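Local coordinates for NikO protein (Streptomyces tendae, PDB 4FQD) that transfers an enolpyruvyl group, probably from phosphoenolpyruvate as its MurA relatives do, and is essential in nikkomycin biosynthesis, at residues 38-43 with 259-264; 173-178 with 197-202; 263-268 with 291-296; 321-326 with 351-356; 344-349 with 415-420. The protein carries 4 engineered substitutions. One frame throughout, in Å; residues are numbered along the deposited sequence.

Contact 1 (38-43 with 259-264); sequences VTTVAA and VTLIPD
Thr40, on helix 34-44, meets the end of strand 257-260 and the loop that follows it with its two branches, one at Val259 and one at Leu261. The apolar touch is methyl on methyl: Thr40 CG2 lies 4.0 Å from Val259 CG1, the two side chains passing alongside and pointing opposite ways. The torsion of Thr40 (chi1 -59°) sets CG2 anti to the backbone N and leaves OG1 beside that nitrogen. OG1 therefore stays turned back to its own helix, where it hydrogen-bonds to Ser36 O. Its only touch across the contact is van der Waals, with Leu261 CD2 at 3.9 Å.

Hydrogen bonds tie 259-264 to strand 50-54 and Asn55: Val259 pairs by backbone with Arg52 and Glu54 of that parallel strand, and Leu261 O takes a bond from Asn55 ND2. Ile53 of the same strand packs on both Thr40 and Leu261, while Val227 of helix 219-231 adds another apolar neighbour to Thr40.

With no hydrogen bond between the segments, helix 34-44 meets 259-264 by van der Waals contact alone, and the buried hydroxyl of Thr40 has its polar need met within its own helix.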
# COMPACT_ATOMS: atom_id res chain seq x y z
N VAL A 38 -8.75 -25.27 -12.96
CA VAL A 38 -8.52 -24.83 -14.33
C VAL A 38 -7.13 -25.24 -14.82
O VAL A 38 -6.99 -25.82 -15.90
CB VAL A 38 -8.67 -23.30 -14.46
CG1 VAL A 38 -8.14 -22.82 -15.80
CG2 VAL A 38 -10.13 -22.90 -14.28
N THR A 39 -6.11 -24.94 -14.02
CA THR A 39 -4.73 -25.22 -14.41
C THR A 39 -4.42 -26.72 -14.44
O THR A 39 -3.61 -27.17 -15.24
CB THR A 39 -3.73 -24.50 -13.49
OG1 THR A 39 -4.02 -24.82 -12.12
CG2 THR A 39 -3.82 -23.00 -13.68
N THR A 40 -5.06 -27.48 -13.56
CA THR A 40 -4.88 -28.92 -13.54
C THR A 40 -5.50 -29.55 -14.78
O THR A 40 -4.91 -30.43 -15.41
CB THR A 40 -5.50 -29.55 -12.28
OG1 THR A 40 -4.91 -28.98 -11.11
CG2 THR A 40 -5.28 -31.06 -12.26
N VAL A 41 -6.70 -29.09 -15.13
CA VAL A 41 -7.39 -29.56 -16.32
C VAL A 41 -6.63 -29.12 -17.57
O VAL A 41 -6.50 -29.89 -18.53
CB VAL A 41 -8.84 -29.03 -16.38
CG1 VAL A 41 -9.43 -29.20 -17.76
CG2 VAL A 41 -9.70 -29.73 -15.33
N ALA A 42 -6.11 -27.90 -17.55
CA ALA A 42 -5.34 -27.36 -18.67
C ALA A 42 -4.09 -28.21 -18.92
O ALA A 42 -3.73 -28.47 -20.06
CB ALA A 42 -4.95 -25.92 -18.40
N ALA A 43 -3.44 -28.63 -17.84
CA ALA A 43 -2.27 -29.48 -17.93
C ALA A 43 -2.65 -30.88 -18.41
O ALA A 43 -1.89 -31.53 -19.12
CB ALA A 43 -1.57 -29.57 -16.59
N VAL A 259 -4.61 -36.33 -7.99
CA VAL A 259 -4.37 -35.07 -7.30
C VAL A 259 -5.59 -34.60 -6.50
O VAL A 259 -6.72 -34.61 -6.99
CB VAL A 259 -3.91 -33.96 -8.28
CG1 VAL A 259 -4.90 -33.80 -9.42
CG2 VAL A 259 -3.70 -32.64 -7.55
N THR A 260 -5.35 -34.19 -5.26
CA THR A 260 -6.39 -33.63 -4.41
C THR A 260 -6.24 -32.11 -4.35
O THR A 260 -5.25 -31.60 -3.82
CB THR A 260 -6.34 -34.20 -2.99
OG1 THR A 260 -6.42 -35.63 -3.05
CG2 THR A 260 -7.48 -33.66 -2.15
N LEU A 261 -7.23 -31.40 -4.89
CA LEU A 261 -7.16 -29.94 -4.97
C LEU A 261 -7.04 -29.27 -3.60
O LEU A 261 -7.63 -29.72 -2.62
CB LEU A 261 -8.38 -29.38 -5.70
CG LEU A 261 -8.47 -29.63 -7.20
CD1 LEU A 261 -9.69 -28.93 -7.79
CD2 LEU A 261 -7.20 -29.17 -7.90
N ILE A 262 -6.27 -28.19 -3.57
CA ILE A 262 -6.19 -27.34 -2.39
C ILE A 262 -7.56 -26.66 -2.20
O ILE A 262 -8.20 -26.29 -3.19
CB ILE A 262 -5.06 -26.28 -2.55
CG1 ILE A 262 -4.89 -25.45 -1.28
CG2 ILE A 262 -5.31 -25.39 -3.76
CD1 ILE A 262 -3.69 -24.52 -1.34
N PRO A 263 -8.02 -26.56 -0.95
CA PRO A 263 -9.29 -25.88 -0.67
C PRO A 263 -9.32 -24.47 -1.26
O PRO A 263 -8.29 -23.79 -1.28
CB PRO A 263 -9.32 -25.81 0.86
CG PRO A 263 -8.56 -27.03 1.28
CD PRO A 263 -7.47 -27.20 0.26
N ASP A 264 -10.49 -24.05 -1.75
CA ASP A 264 -10.63 -22.76 -2.41
C ASP A 264 -10.19 -21.62 -1.49
O ASP A 264 -10.76 -21.43 -0.41
CB ASP A 264 -12.07 -22.54 -2.87
CG ASP A 264 -12.21 -21.40 -3.86
OD1 ASP A 264 -12.23 -20.23 -3.42
OD2 ASP A 264 -12.29 -21.68 -5.07

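Contact 2 (173-178 with 197-202); sequences CTIDML and KTALLM. With SO4 (sulfate ion), chain C.
In the beta-alpha-beta unit of strand 174-176, helix 192-204 and the parallel strand 209-213, Met177, just past the first strand, and Ile175 within it pack on Ala199 of the helix. The closest touch is Met177 CE against Ala199 CB, at 3.6 Å. The methionine chain bends at chi2 (-59°) and again at chi3, which brings its methyl up to Ala199. Ile175 adds a looser touch, CD1 to the same Ala199 CB at 4.5 Å. At the strand's end Asp176 closes an Asx turn: its OD1 accepts from Leu178 N at 3.3 Å. The bond is almost straight (168°), but the N-H comes from above the carboxylate plane, and the same oxygen also bonds His214 ND1.

Lys197 stretches away from this packing, fully extended beyond CG, and hydrogen-bonds sulfate O1 through NZ at 3.0 Å. The sulfate, probably from the crystallisation liquor, is held also by Ser193 OG, and NZ makes a salt bridge with Asp220. A methionine in place of Lys197 would probably leave the Asp220 carboxylate without this salt-bridge partner and the sulfate without one of its donors.

Around the unit, Leu212 of strand 209-213 touches both Met177 and Ala199, helix 142-149 packs on Ala199 through Val147, and helix 219-231 lies against Lys197 and Leu200.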
# COMPACT_ATOMS: atom_id res chain seq x y z
N CYS A 173 12.21 -21.06 -25.23
CA CYS A 173 12.53 -19.65 -25.08
C CYS A 173 12.91 -19.31 -23.63
O CYS A 173 12.62 -20.07 -22.71
CB CYS A 173 11.35 -18.79 -25.54
SG CYS A 173 11.67 -17.01 -25.60
N THR A 174 13.57 -18.16 -23.45
CA THR A 174 13.92 -17.69 -22.12
C THR A 174 13.14 -16.40 -21.83
O THR A 174 13.41 -15.37 -22.44
CB THR A 174 15.42 -17.40 -22.01
OG1 THR A 174 16.15 -18.60 -22.32
CG2 THR A 174 15.78 -16.93 -20.60
N ILE A 175 12.18 -16.47 -20.92
CA ILE A 175 11.30 -15.34 -20.67
C ILE A 175 11.38 -14.84 -19.23
O ILE A 175 11.37 -15.63 -18.28
CB ILE A 175 9.83 -15.70 -20.95
CG1 ILE A 175 9.70 -16.49 -22.25
CG2 ILE A 175 8.97 -14.44 -20.99
CD1 ILE A 175 8.27 -16.93 -22.54
N ASP A 176 11.45 -13.52 -19.07
CA ASP A 176 11.29 -12.90 -17.76
C ASP A 176 9.82 -12.54 -17.60
O ASP A 176 9.30 -11.71 -18.35
CB ASP A 176 12.17 -11.65 -17.66
CG ASP A 176 12.36 -11.19 -16.23
OD1 ASP A 176 11.51 -11.51 -15.37
OD2 ASP A 176 13.36 -10.49 -15.96
N MET A 177 9.16 -13.15 -16.62
CA MET A 177 7.73 -12.96 -16.43
C MET A 177 7.35 -11.54 -16.00
O MET A 177 6.17 -11.18 -16.01
CB MET A 177 7.17 -13.98 -15.44
CG MET A 177 7.18 -15.39 -15.99
SD MET A 177 6.21 -15.48 -17.50
CE MET A 177 7.26 -16.49 -18.52
N LEU A 178 8.35 -10.75 -15.62
CA LEU A 178 8.10 -9.36 -15.26
C LEU A 178 7.72 -8.53 -16.48
O LEU A 178 7.26 -7.40 -16.36
CB LEU A 178 9.33 -8.76 -14.57
CG LEU A 178 9.72 -9.41 -13.24
CD1 LEU A 178 10.84 -8.64 -12.56
CD2 LEU A 178 8.52 -9.53 -12.32
N LYS A 197 1.13 -19.23 -16.41
CA LYS A 197 0.42 -20.47 -16.67
C LYS A 197 0.61 -20.91 -18.12
O LYS A 197 0.89 -22.08 -18.39
CB LYS A 197 -1.07 -20.30 -16.37
CG LYS A 197 -1.37 -19.95 -14.93
CD LYS A 197 -2.85 -19.63 -14.74
CE LYS A 197 -3.13 -19.18 -13.31
NZ LYS A 197 -4.58 -18.94 -13.09
N THR A 198 0.45 -19.97 -19.04
CA THR A 198 0.59 -20.25 -20.46
C THR A 198 2.01 -20.69 -20.81
O THR A 198 2.22 -21.69 -21.50
CB THR A 198 0.21 -19.03 -21.32
OG1 THR A 198 -1.14 -18.66 -21.05
CG2 THR A 198 0.36 -19.35 -22.80
N ALA A 199 2.99 -19.93 -20.32
CA ALA A 199 4.40 -20.21 -20.60
C ALA A 199 4.81 -21.58 -20.08
O ALA A 199 5.58 -22.30 -20.73
CB ALA A 199 5.28 -19.13 -20.00
N LEU A 200 4.32 -21.94 -18.90
CA LEU A 200 4.60 -23.25 -18.32
C LEU A 200 4.03 -24.37 -19.18
O LEU A 200 4.71 -25.36 -19.46
CB LEU A 200 4.05 -23.35 -16.90
CG LEU A 200 5.01 -22.94 -15.78
CD1 LEU A 200 4.28 -22.93 -14.45
CD2 LEU A 200 6.19 -23.89 -15.74
N LEU A 201 2.78 -24.20 -19.60
CA LEU A 201 2.12 -25.17 -20.46
C LEU A 201 2.84 -25.30 -21.80
O LEU A 201 3.08 -26.40 -22.28
CB LEU A 201 0.66 -24.79 -20.68
CG LEU A 201 -0.28 -24.93 -19.48
CD1 LEU A 201 -1.64 -24.33 -19.77
CD2 LEU A 201 -0.41 -26.39 -19.08
N MET A 202 3.19 -24.16 -22.38
CA MET A 202 3.90 -24.13 -23.66
C MET A 202 5.28 -24.78 -23.53
O MET A 202 5.74 -25.44 -24.46
CB MET A 202 4.05 -22.69 -24.17
CG MET A 202 2.74 -22.05 -24.60
SD MET A 202 1.93 -22.95 -25.94
CE MET A 202 3.16 -22.82 -27.24
S SO4 C . -5.93 -15.54 -14.19
O1 SO4 C . -4.70 -16.29 -14.43
O2 SO4 C . -7.08 -16.36 -14.53
O3 SO4 C . -5.99 -15.17 -12.78
O4 SO4 C . -5.93 -14.33 -15.01

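Contact 3 (263-268 with 291-296); sequences PDLIEV and DRAVHA
The backbones come close where Leu265, the first residue of helix 265-278, passes Ala293 of helix 290-296, their CA atoms 5.8 Å apart. So short a gap suits the small side chain that faces it. Ala293 CB sits 3.8 Å from the carbonyl oxygen Pro263 O, with the proline ring carbon CB a little farther off. Leu265 supplies the rest of the packing. Its torsion (chi1 -54°) puts CG beside the backbone N, and from there CD2 settles over the turn of the other helix, 3.7 Å from Ala293 CB and 4.3 Å from Ala296 CB.

Between Pro263 and Leu265 stands Asp264, the N-cap of helix 265-278. Its OD1 uses the anti lone pair to accept from Glu267 N at 3.0 Å (N-H...O angle 146°), while OD2 takes the backbone N of Lys34. The chain is here crossing from the half of the molecule whose sheet holds strand 257-260 to the half whose sheet holds strand 283-286, in the two-domain inverse barrel fold of the enolpyruvyl transferases. Beside it runs the other crossing near Ser31, which pairs with the backbone of Asp264 and gives its N to Glu267 OE1. The second oxygen of that glutamate, OE2, bonds Trp271 NE1, so each oxygen of the carboxylate has a donor.

On helix 290-296, Arg292 makes a salt bridge through NH2 with Asp223, and Ile290 packs on Pro263 and Val268.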
# COMPACT_ATOMS: atom_id res chain seq x y z
N PRO A 263 -8.02 -26.56 -0.95
CA PRO A 263 -9.29 -25.88 -0.67
C PRO A 263 -9.32 -24.47 -1.26
O PRO A 263 -8.29 -23.79 -1.28
CB PRO A 263 -9.32 -25.81 0.86
CG PRO A 263 -8.56 -27.03 1.28
CD PRO A 263 -7.47 -27.20 0.26
N ASP A 264 -10.49 -24.05 -1.75
CA ASP A 264 -10.63 -22.76 -2.41
C ASP A 264 -10.19 -21.62 -1.49
O ASP A 264 -10.76 -21.43 -0.41
CB ASP A 264 -12.07 -22.54 -2.87
CG ASP A 264 -12.21 -21.40 -3.86
OD1 ASP A 264 -12.23 -20.23 -3.42
OD2 ASP A 264 -12.29 -21.68 -5.07
N LEU A 265 -9.18 -20.88 -1.93
CA LEU A 265 -8.56 -19.84 -1.11
C LEU A 265 -9.53 -18.73 -0.74
O LEU A 265 -9.59 -18.31 0.41
CB LEU A 265 -7.34 -19.26 -1.84
CG LEU A 265 -6.29 -20.26 -2.32
CD1 LEU A 265 -5.10 -19.54 -2.93
CD2 LEU A 265 -5.85 -21.15 -1.18
N ILE A 266 -10.29 -18.26 -1.72
CA ILE A 266 -11.21 -17.15 -1.49
C ILE A 266 -12.45 -17.61 -0.71
O ILE A 266 -13.05 -16.82 0.02
CB ILE A 266 -11.63 -16.48 -2.81
CG1 ILE A 266 -10.40 -16.20 -3.67
CG2 ILE A 266 -12.38 -15.18 -2.54
CD1 ILE A 266 -9.35 -15.34 -2.99
N GLU A 267 -12.81 -18.88 -0.86
CA GLU A 267 -13.93 -19.42 -0.09
C GLU A 267 -13.57 -19.44 1.39
O GLU A 267 -14.42 -19.16 2.24
CB GLU A 267 -14.30 -20.83 -0.56
CG GLU A 267 -15.52 -21.40 0.15
CD GLU A 267 -15.80 -22.84 -0.21
OE1 GLU A 267 -15.06 -23.41 -1.05
OE2 GLU A 267 -16.76 -23.42 0.35
N VAL A 268 -12.32 -19.77 1.69
CA VAL A 268 -11.83 -19.76 3.07
C VAL A 268 -11.93 -18.35 3.64
O VAL A 268 -12.42 -18.16 4.75
CB VAL A 268 -10.38 -20.26 3.16
CG1 VAL A 268 -9.84 -20.06 4.57
CG2 VAL A 268 -10.29 -21.72 2.75
N ASP A 291 -4.64 -26.34 5.62
CA ASP A 291 -3.45 -25.69 6.15
C ASP A 291 -2.59 -25.13 5.02
O ASP A 291 -1.96 -24.09 5.16
CB ASP A 291 -2.64 -26.65 7.02
CG ASP A 291 -2.43 -28.00 6.36
OD1 ASP A 291 -2.73 -28.14 5.15
OD2 ASP A 291 -1.96 -28.93 7.05
N ARG A 292 -2.58 -25.83 3.89
CA ARG A 292 -1.89 -25.36 2.70
C ARG A 292 -2.56 -24.11 2.16
O ARG A 292 -1.89 -23.18 1.70
CB ARG A 292 -1.86 -26.45 1.62
CG ARG A 292 -0.84 -27.54 1.86
CD ARG A 292 -0.92 -28.62 0.80
NE ARG A 292 -0.81 -28.08 -0.55
CZ ARG A 292 -1.70 -28.27 -1.51
NH1 ARG A 292 -2.79 -29.00 -1.27
NH2 ARG A 292 -1.52 -27.74 -2.71
N ALA A 293 -3.89 -24.09 2.22
CA ALA A 293 -4.66 -22.93 1.78
C ALA A 293 -4.35 -21.73 2.67
O ALA A 293 -4.19 -20.61 2.19
CB ALA A 293 -6.15 -23.24 1.80
N VAL A 294 -4.27 -21.98 3.98
CA VAL A 294 -3.95 -20.94 4.95
C VAL A 294 -2.57 -20.35 4.70
O VAL A 294 -2.40 -19.13 4.68
CB VAL A 294 -4.03 -21.47 6.39
CG1 VAL A 294 -3.36 -20.51 7.36
CG2 VAL A 294 -5.48 -21.70 6.79
N HIS A 295 -1.58 -21.22 4.51
CA HIS A 295 -0.21 -20.78 4.26
C HIS A 295 -0.11 -19.96 2.98
O HIS A 295 0.68 -19.03 2.88
CB HIS A 295 0.74 -21.97 4.21
CG HIS A 295 2.15 -21.60 3.86
ND1 HIS A 295 2.66 -21.74 2.59
CD2 HIS A 295 3.14 -21.08 4.62
CE1 HIS A 295 3.92 -21.32 2.58
NE2 HIS A 295 4.23 -20.92 3.80
N ALA A 296 -0.92 -20.33 1.99
CA ALA A 296 -0.98 -19.59 0.74
C ALA A 296 -1.62 -18.23 0.96
O ALA A 296 -1.32 -17.27 0.26
CB ALA A 296 -1.76 -20.38 -0.30

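Contact 4 (321-326 with 351-356); sequences HPLTKP and GAYAEG
Apolar contact is led by Leu323, whose CD1 comes 3.6 Å from Tyr353 CD2 and approaches the ring obliquely, the two side chains crossing at about a right angle. The same methyl also nears Tyr353 CB, so it covers the root of the side chain as well as the ring. In Tyr353, chi1 of -69° sets CG beside the backbone N, and chi2 of 79° then turns the ring so that CD2 is the atom nearest Leu323 CD1.

A second patch pairs a proline ring with an acidic side chain. Glu355, extended beyond CG, passes at a slant to the Pro326 ring, with Glu355 CG 3.7 Å from Pro326 CB and Glu355 OE2 3.6 Å from Pro326 CG. This is van der Waals contact at the surface, with no polar bond.

Among backbone atoms, Pro326 CA lies 3.8 Å from Tyr353 O. A type I turn, closed by Ala354 N to Gly351 O at 3.1 Å, shapes 351-356, and Leu327 forms backbone bonds with Tyr353 and Glu355.

The loops run on into the parallel strands 331-334 and 356-362. Helix 265-278 touches Leu323 through Val276 and both Leu323 and Tyr353 through Leu277, while Pro396, Pro397 and Ala421 also touch the tyrosine.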
# COMPACT_ATOMS: atom_id res chain seq x y z
N HIS A 321 -13.35 -17.04 14.87
CA HIS A 321 -14.07 -16.57 16.05
C HIS A 321 -14.80 -15.26 15.80
O HIS A 321 -14.26 -14.35 15.18
CB HIS A 321 -13.11 -16.41 17.24
CG HIS A 321 -12.49 -17.69 17.70
ND1 HIS A 321 -12.72 -18.22 18.95
CD2 HIS A 321 -11.66 -18.55 17.07
CE1 HIS A 321 -12.05 -19.35 19.08
NE2 HIS A 321 -11.39 -19.57 17.95
N PRO A 322 -16.05 -15.17 16.28
CA PRO A 322 -16.85 -13.94 16.19
C PRO A 322 -16.18 -12.79 16.93
O PRO A 322 -15.28 -13.02 17.74
CB PRO A 322 -18.16 -14.32 16.88
CG PRO A 322 -18.24 -15.80 16.76
CD PRO A 322 -16.82 -16.28 16.87
N LEU A 323 -16.63 -11.57 16.66
CA LEU A 323 -16.07 -10.38 17.30
C LEU A 323 -16.24 -10.41 18.82
O LEU A 323 -17.31 -10.75 19.33
CB LEU A 323 -16.71 -9.12 16.73
CG LEU A 323 -16.31 -8.73 15.30
CD1 LEU A 323 -17.05 -7.48 14.86
CD2 LEU A 323 -14.81 -8.53 15.22
N THR A 324 -15.18 -10.04 19.53
CA THR A 324 -15.24 -9.89 20.97
C THR A 324 -15.01 -8.42 21.32
O THR A 324 -15.27 -7.98 22.44
CB THR A 324 -14.18 -10.75 21.68
OG1 THR A 324 -12.88 -10.43 21.16
CG2 THR A 324 -14.46 -12.23 21.45
N LYS A 325 -14.52 -7.68 20.33
CA LYS A 325 -14.25 -6.26 20.47
C LYS A 325 -14.02 -5.68 19.07
O LYS A 325 -13.80 -6.44 18.13
CB LYS A 325 -13.02 -6.03 21.36
CG LYS A 325 -11.73 -6.59 20.81
CD LYS A 325 -10.58 -6.35 21.78
CE LYS A 325 -9.25 -6.76 21.17
NZ LYS A 325 -9.22 -8.20 20.81
N PRO A 326 -14.10 -4.35 18.92
CA PRO A 326 -13.84 -3.72 17.62
C PRO A 326 -12.47 -4.09 17.05
O PRO A 326 -11.52 -4.33 17.80
CB PRO A 326 -13.88 -2.23 17.94
CG PRO A 326 -14.82 -2.13 19.09
CD PRO A 326 -14.59 -3.37 19.91
N GLY A 351 -13.23 -4.10 7.63
CA GLY A 351 -12.75 -2.77 7.97
C GLY A 351 -13.85 -1.87 8.50
O GLY A 351 -13.59 -0.92 9.23
N ALA A 352 -15.09 -2.18 8.13
CA ALA A 352 -16.24 -1.42 8.59
C ALA A 352 -16.47 -1.63 10.09
O ALA A 352 -17.18 -0.85 10.73
CB ALA A 352 -17.49 -1.80 7.81
N TYR A 353 -15.87 -2.68 10.63
CA TYR A 353 -15.99 -2.99 12.05
C TYR A 353 -14.73 -2.60 12.81
O TYR A 353 -14.64 -2.80 14.02
CB TYR A 353 -16.29 -4.48 12.24
CG TYR A 353 -17.67 -4.89 11.78
CD1 TYR A 353 -17.93 -5.10 10.43
CD2 TYR A 353 -18.70 -5.08 12.68
CE1 TYR A 353 -19.19 -5.48 10.00
CE2 TYR A 353 -19.96 -5.46 12.26
CZ TYR A 353 -20.20 -5.66 10.92
OH TYR A 353 -21.45 -6.04 10.50
N ALA A 354 -13.76 -2.05 12.09
CA ALA A 354 -12.52 -1.58 12.71
C ALA A 354 -12.66 -0.13 13.15
O ALA A 354 -13.44 0.63 12.57
CB ALA A 354 -11.36 -1.74 11.74
N GLU A 355 -11.90 0.25 14.17
CA GLU A 355 -11.93 1.62 14.67
C GLU A 355 -10.86 2.49 14.01
O GLU A 355 -9.75 2.61 14.52
CB GLU A 355 -11.80 1.65 16.19
CG GLU A 355 -13.04 1.18 16.92
CD GLU A 355 -12.96 1.39 18.42
OE1 GLU A 355 -11.84 1.62 18.93
OE2 GLU A 355 -14.02 1.33 19.08
N GLY A 356 -11.22 3.08 12.88
CA GLY A 356 -10.29 3.91 12.13
C GLY A 356 -10.42 3.68 10.64
O GLY A 356 -11.25 2.89 10.19

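Contact 5 (344-349 with 415-420)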
# COMPACT_ATOMS: atom_id res chain seq x y z
N GLN A 344 -9.80 -8.77 -1.14
CA GLN A 344 -9.99 -7.37 -0.75
C GLN A 344 -11.42 -6.93 -0.38
O GLN A 344 -11.60 -6.19 0.59
CB GLN A 344 -9.36 -6.44 -1.81
CG GLN A 344 -10.23 -5.29 -2.24
CD GLN A 344 -10.37 -5.21 -3.75
OE1 GLN A 344 -11.46 -5.02 -4.27
NE2 GLN A 344 -9.25 -5.34 -4.45
N PRO A 345 -12.45 -7.37 -1.14
CA PRO A 345 -13.80 -6.94 -0.76
C PRO A 345 -14.22 -7.41 0.64
O PRO A 345 -14.93 -6.69 1.34
CB PRO A 345 -14.69 -7.59 -1.82
CG PRO A 345 -13.80 -7.77 -2.99
CD PRO A 345 -12.46 -8.11 -2.42
N PHE A 346 -13.80 -8.61 1.02
CA PHE A 346 -14.15 -9.15 2.33
C PHE A 346 -13.37 -8.46 3.44
O PHE A 346 -13.86 -8.34 4.57
CB PHE A 346 -13.91 -10.66 2.36
CG PHE A 346 -14.61 -11.40 1.26
CD1 PHE A 346 -15.96 -11.71 1.37
CD2 PHE A 346 -13.93 -11.79 0.12
CE1 PHE A 346 -16.61 -12.39 0.36
CE2 PHE A 346 -14.58 -12.47 -0.90
CZ PHE A 346 -15.92 -12.77 -0.78
N LEU A 347 -12.17 -8.00 3.12
CA LEU A 347 -11.36 -7.26 4.07
C LEU A 347 -11.92 -5.85 4.25
O LEU A 347 -11.76 -5.24 5.31
CB LEU A 347 -9.90 -7.20 3.61
CG LEU A 347 -9.22 -8.57 3.47
CD1 LEU A 347 -7.84 -8.43 2.87
CD2 LEU A 347 -9.16 -9.26 4.82
N ALA A 348 -12.56 -5.34 3.21
CA ALA A 348 -13.21 -4.04 3.26
C ALA A 348 -14.40 -4.08 4.21
O ALA A 348 -14.64 -3.13 4.96
CB ALA A 348 -13.65 -3.61 1.87
N LEU A 349 -15.14 -5.18 4.17
CA LEU A 349 -16.29 -5.35 5.05
C LEU A 349 -15.85 -5.47 6.50
O LEU A 349 -16.49 -4.93 7.40
CB LEU A 349 -17.10 -6.59 4.64
CG LEU A 349 -18.33 -6.91 5.48
CD1 LEU A 349 -19.27 -5.71 5.55
CD2 LEU A 349 -19.06 -8.13 4.92
N LEU A 415 -21.78 -8.55 -0.47
CA LEU A 415 -23.04 -7.85 -0.25
C LEU A 415 -24.01 -8.74 0.51
O LEU A 415 -24.76 -8.27 1.37
CB LEU A 415 -23.67 -7.42 -1.58
CG LEU A 415 -22.98 -6.26 -2.30
CD1 LEU A 415 -23.71 -5.92 -3.59
CD2 LEU A 415 -22.88 -5.05 -1.39
N LEU A 416 -23.99 -10.03 0.19
CA LEU A 416 -24.85 -11.00 0.85
C LEU A 416 -24.48 -11.14 2.33
O LEU A 416 -25.36 -11.27 3.18
CB LEU A 416 -24.76 -12.36 0.14
CG LEU A 416 -25.62 -13.49 0.69
CD1 LEU A 416 -27.08 -13.05 0.78
CD2 LEU A 416 -25.49 -14.72 -0.19
N LEU A 417 -23.19 -11.11 2.62
CA LEU A 417 -22.71 -11.21 3.99
C LEU A 417 -23.08 -9.97 4.79
O LEU A 417 -23.48 -10.06 5.95
CB LEU A 417 -21.20 -11.42 4.02
CG LEU A 417 -20.66 -12.71 3.40
CD1 LEU A 417 -19.15 -12.78 3.54
CD2 LEU A 417 -21.32 -13.93 4.02
N ALA A 418 -22.93 -8.81 4.16
CA ALA A 418 -23.25 -7.54 4.80
C ALA A 418 -24.75 -7.40 5.04
O ALA A 418 -25.17 -6.84 6.05
CB ALA A 418 -22.73 -6.38 3.96
N ALA A 419 -25.54 -7.92 4.11
CA ALA A 419 -26.99 -7.87 4.23
C ALA A 419 -27.48 -8.72 5.39
O ALA A 419 -28.47 -8.38 6.05
CB ALA A 419 -27.65 -8.33 2.93
N LEU A 420 -26.78 -9.82 5.65
CA LEU A 420 -27.14 -10.72 6.74
C LEU A 420 -26.89 -10.09 8.11
O LEU A 420 -27.38 -10.58 9.13
CB LEU A 420 -26.38 -12.05 6.62
CG LEU A 420 -26.83 -12.98 5.49
CD1 LEU A 420 -25.86 -14.15 5.35
CD2 LEU A 420 -28.24 -13.48 5.74
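Pro345 O is gripped by the backbone N of Leu349, at 3.2 Å, and more weakly by that of Ala348; the leucine so placed is the one that reaches across to Leu417 and Ala418. Its CG stands anti to the backbone N (chi1 180°), and its two methyls settle side by side on that pair. Leu349 CD1 rests 3.9 Å from Ala418 CB, while CD2 lies 4.0 Å from Leu417 CB.

Helices 344-349 and 415-419 run nearly side by side in the same direction, their axes 10.6 Å apart and crossing at -19°. They belong to the inverse barrel of this enolpyruvyl transferase, in which helices pack together with the sheets outside them. Helix 265-278 packs against the helix of 344-349: its Leu277 touches Leu349, and Ile266 and Thr270 touch Phe346.

One turn earlier than Leu349, Phe346 makes a smaller contact. Leu417 CD1 meets its ring at the edge, near the ring plane, 4.0 Å from Phe346 CD1 and hardly farther from CE1. The two side chains cross at about a right angle. On Ala418, Leu375 and Leu378 of helix 372-378 add further apolar neighbours, and Gln344, at the start of helix 344-351, hydrogen-bonds Glu362 through NE2.

Overall arrangement
From the N terminus, helix 34-44 opens the longest loop, which contact 1 closes some 216 residues later at 259-264. Contact 2, closing a short loop within one beta-alpha-beta unit, is nested inside it, and the two touch where Thr39 packs on Lys197 and where Ala42 and Ala43 pack on Leu201. Contact 3 starts on Pro263 and Asp264, where contact 1 ends, and closes the short loop from helix 265-278 to helix 290-296 as the chain enters the second half. Contact 4 closes 321-326 onto 351-356, and contact 5 closes the 66-residue loop from 344-349 to 415-420; their segments alternate, so they cross. Contacts 3 and 5 touch, whereas contacts 2 and 4 lie about 42 Å apart between centres.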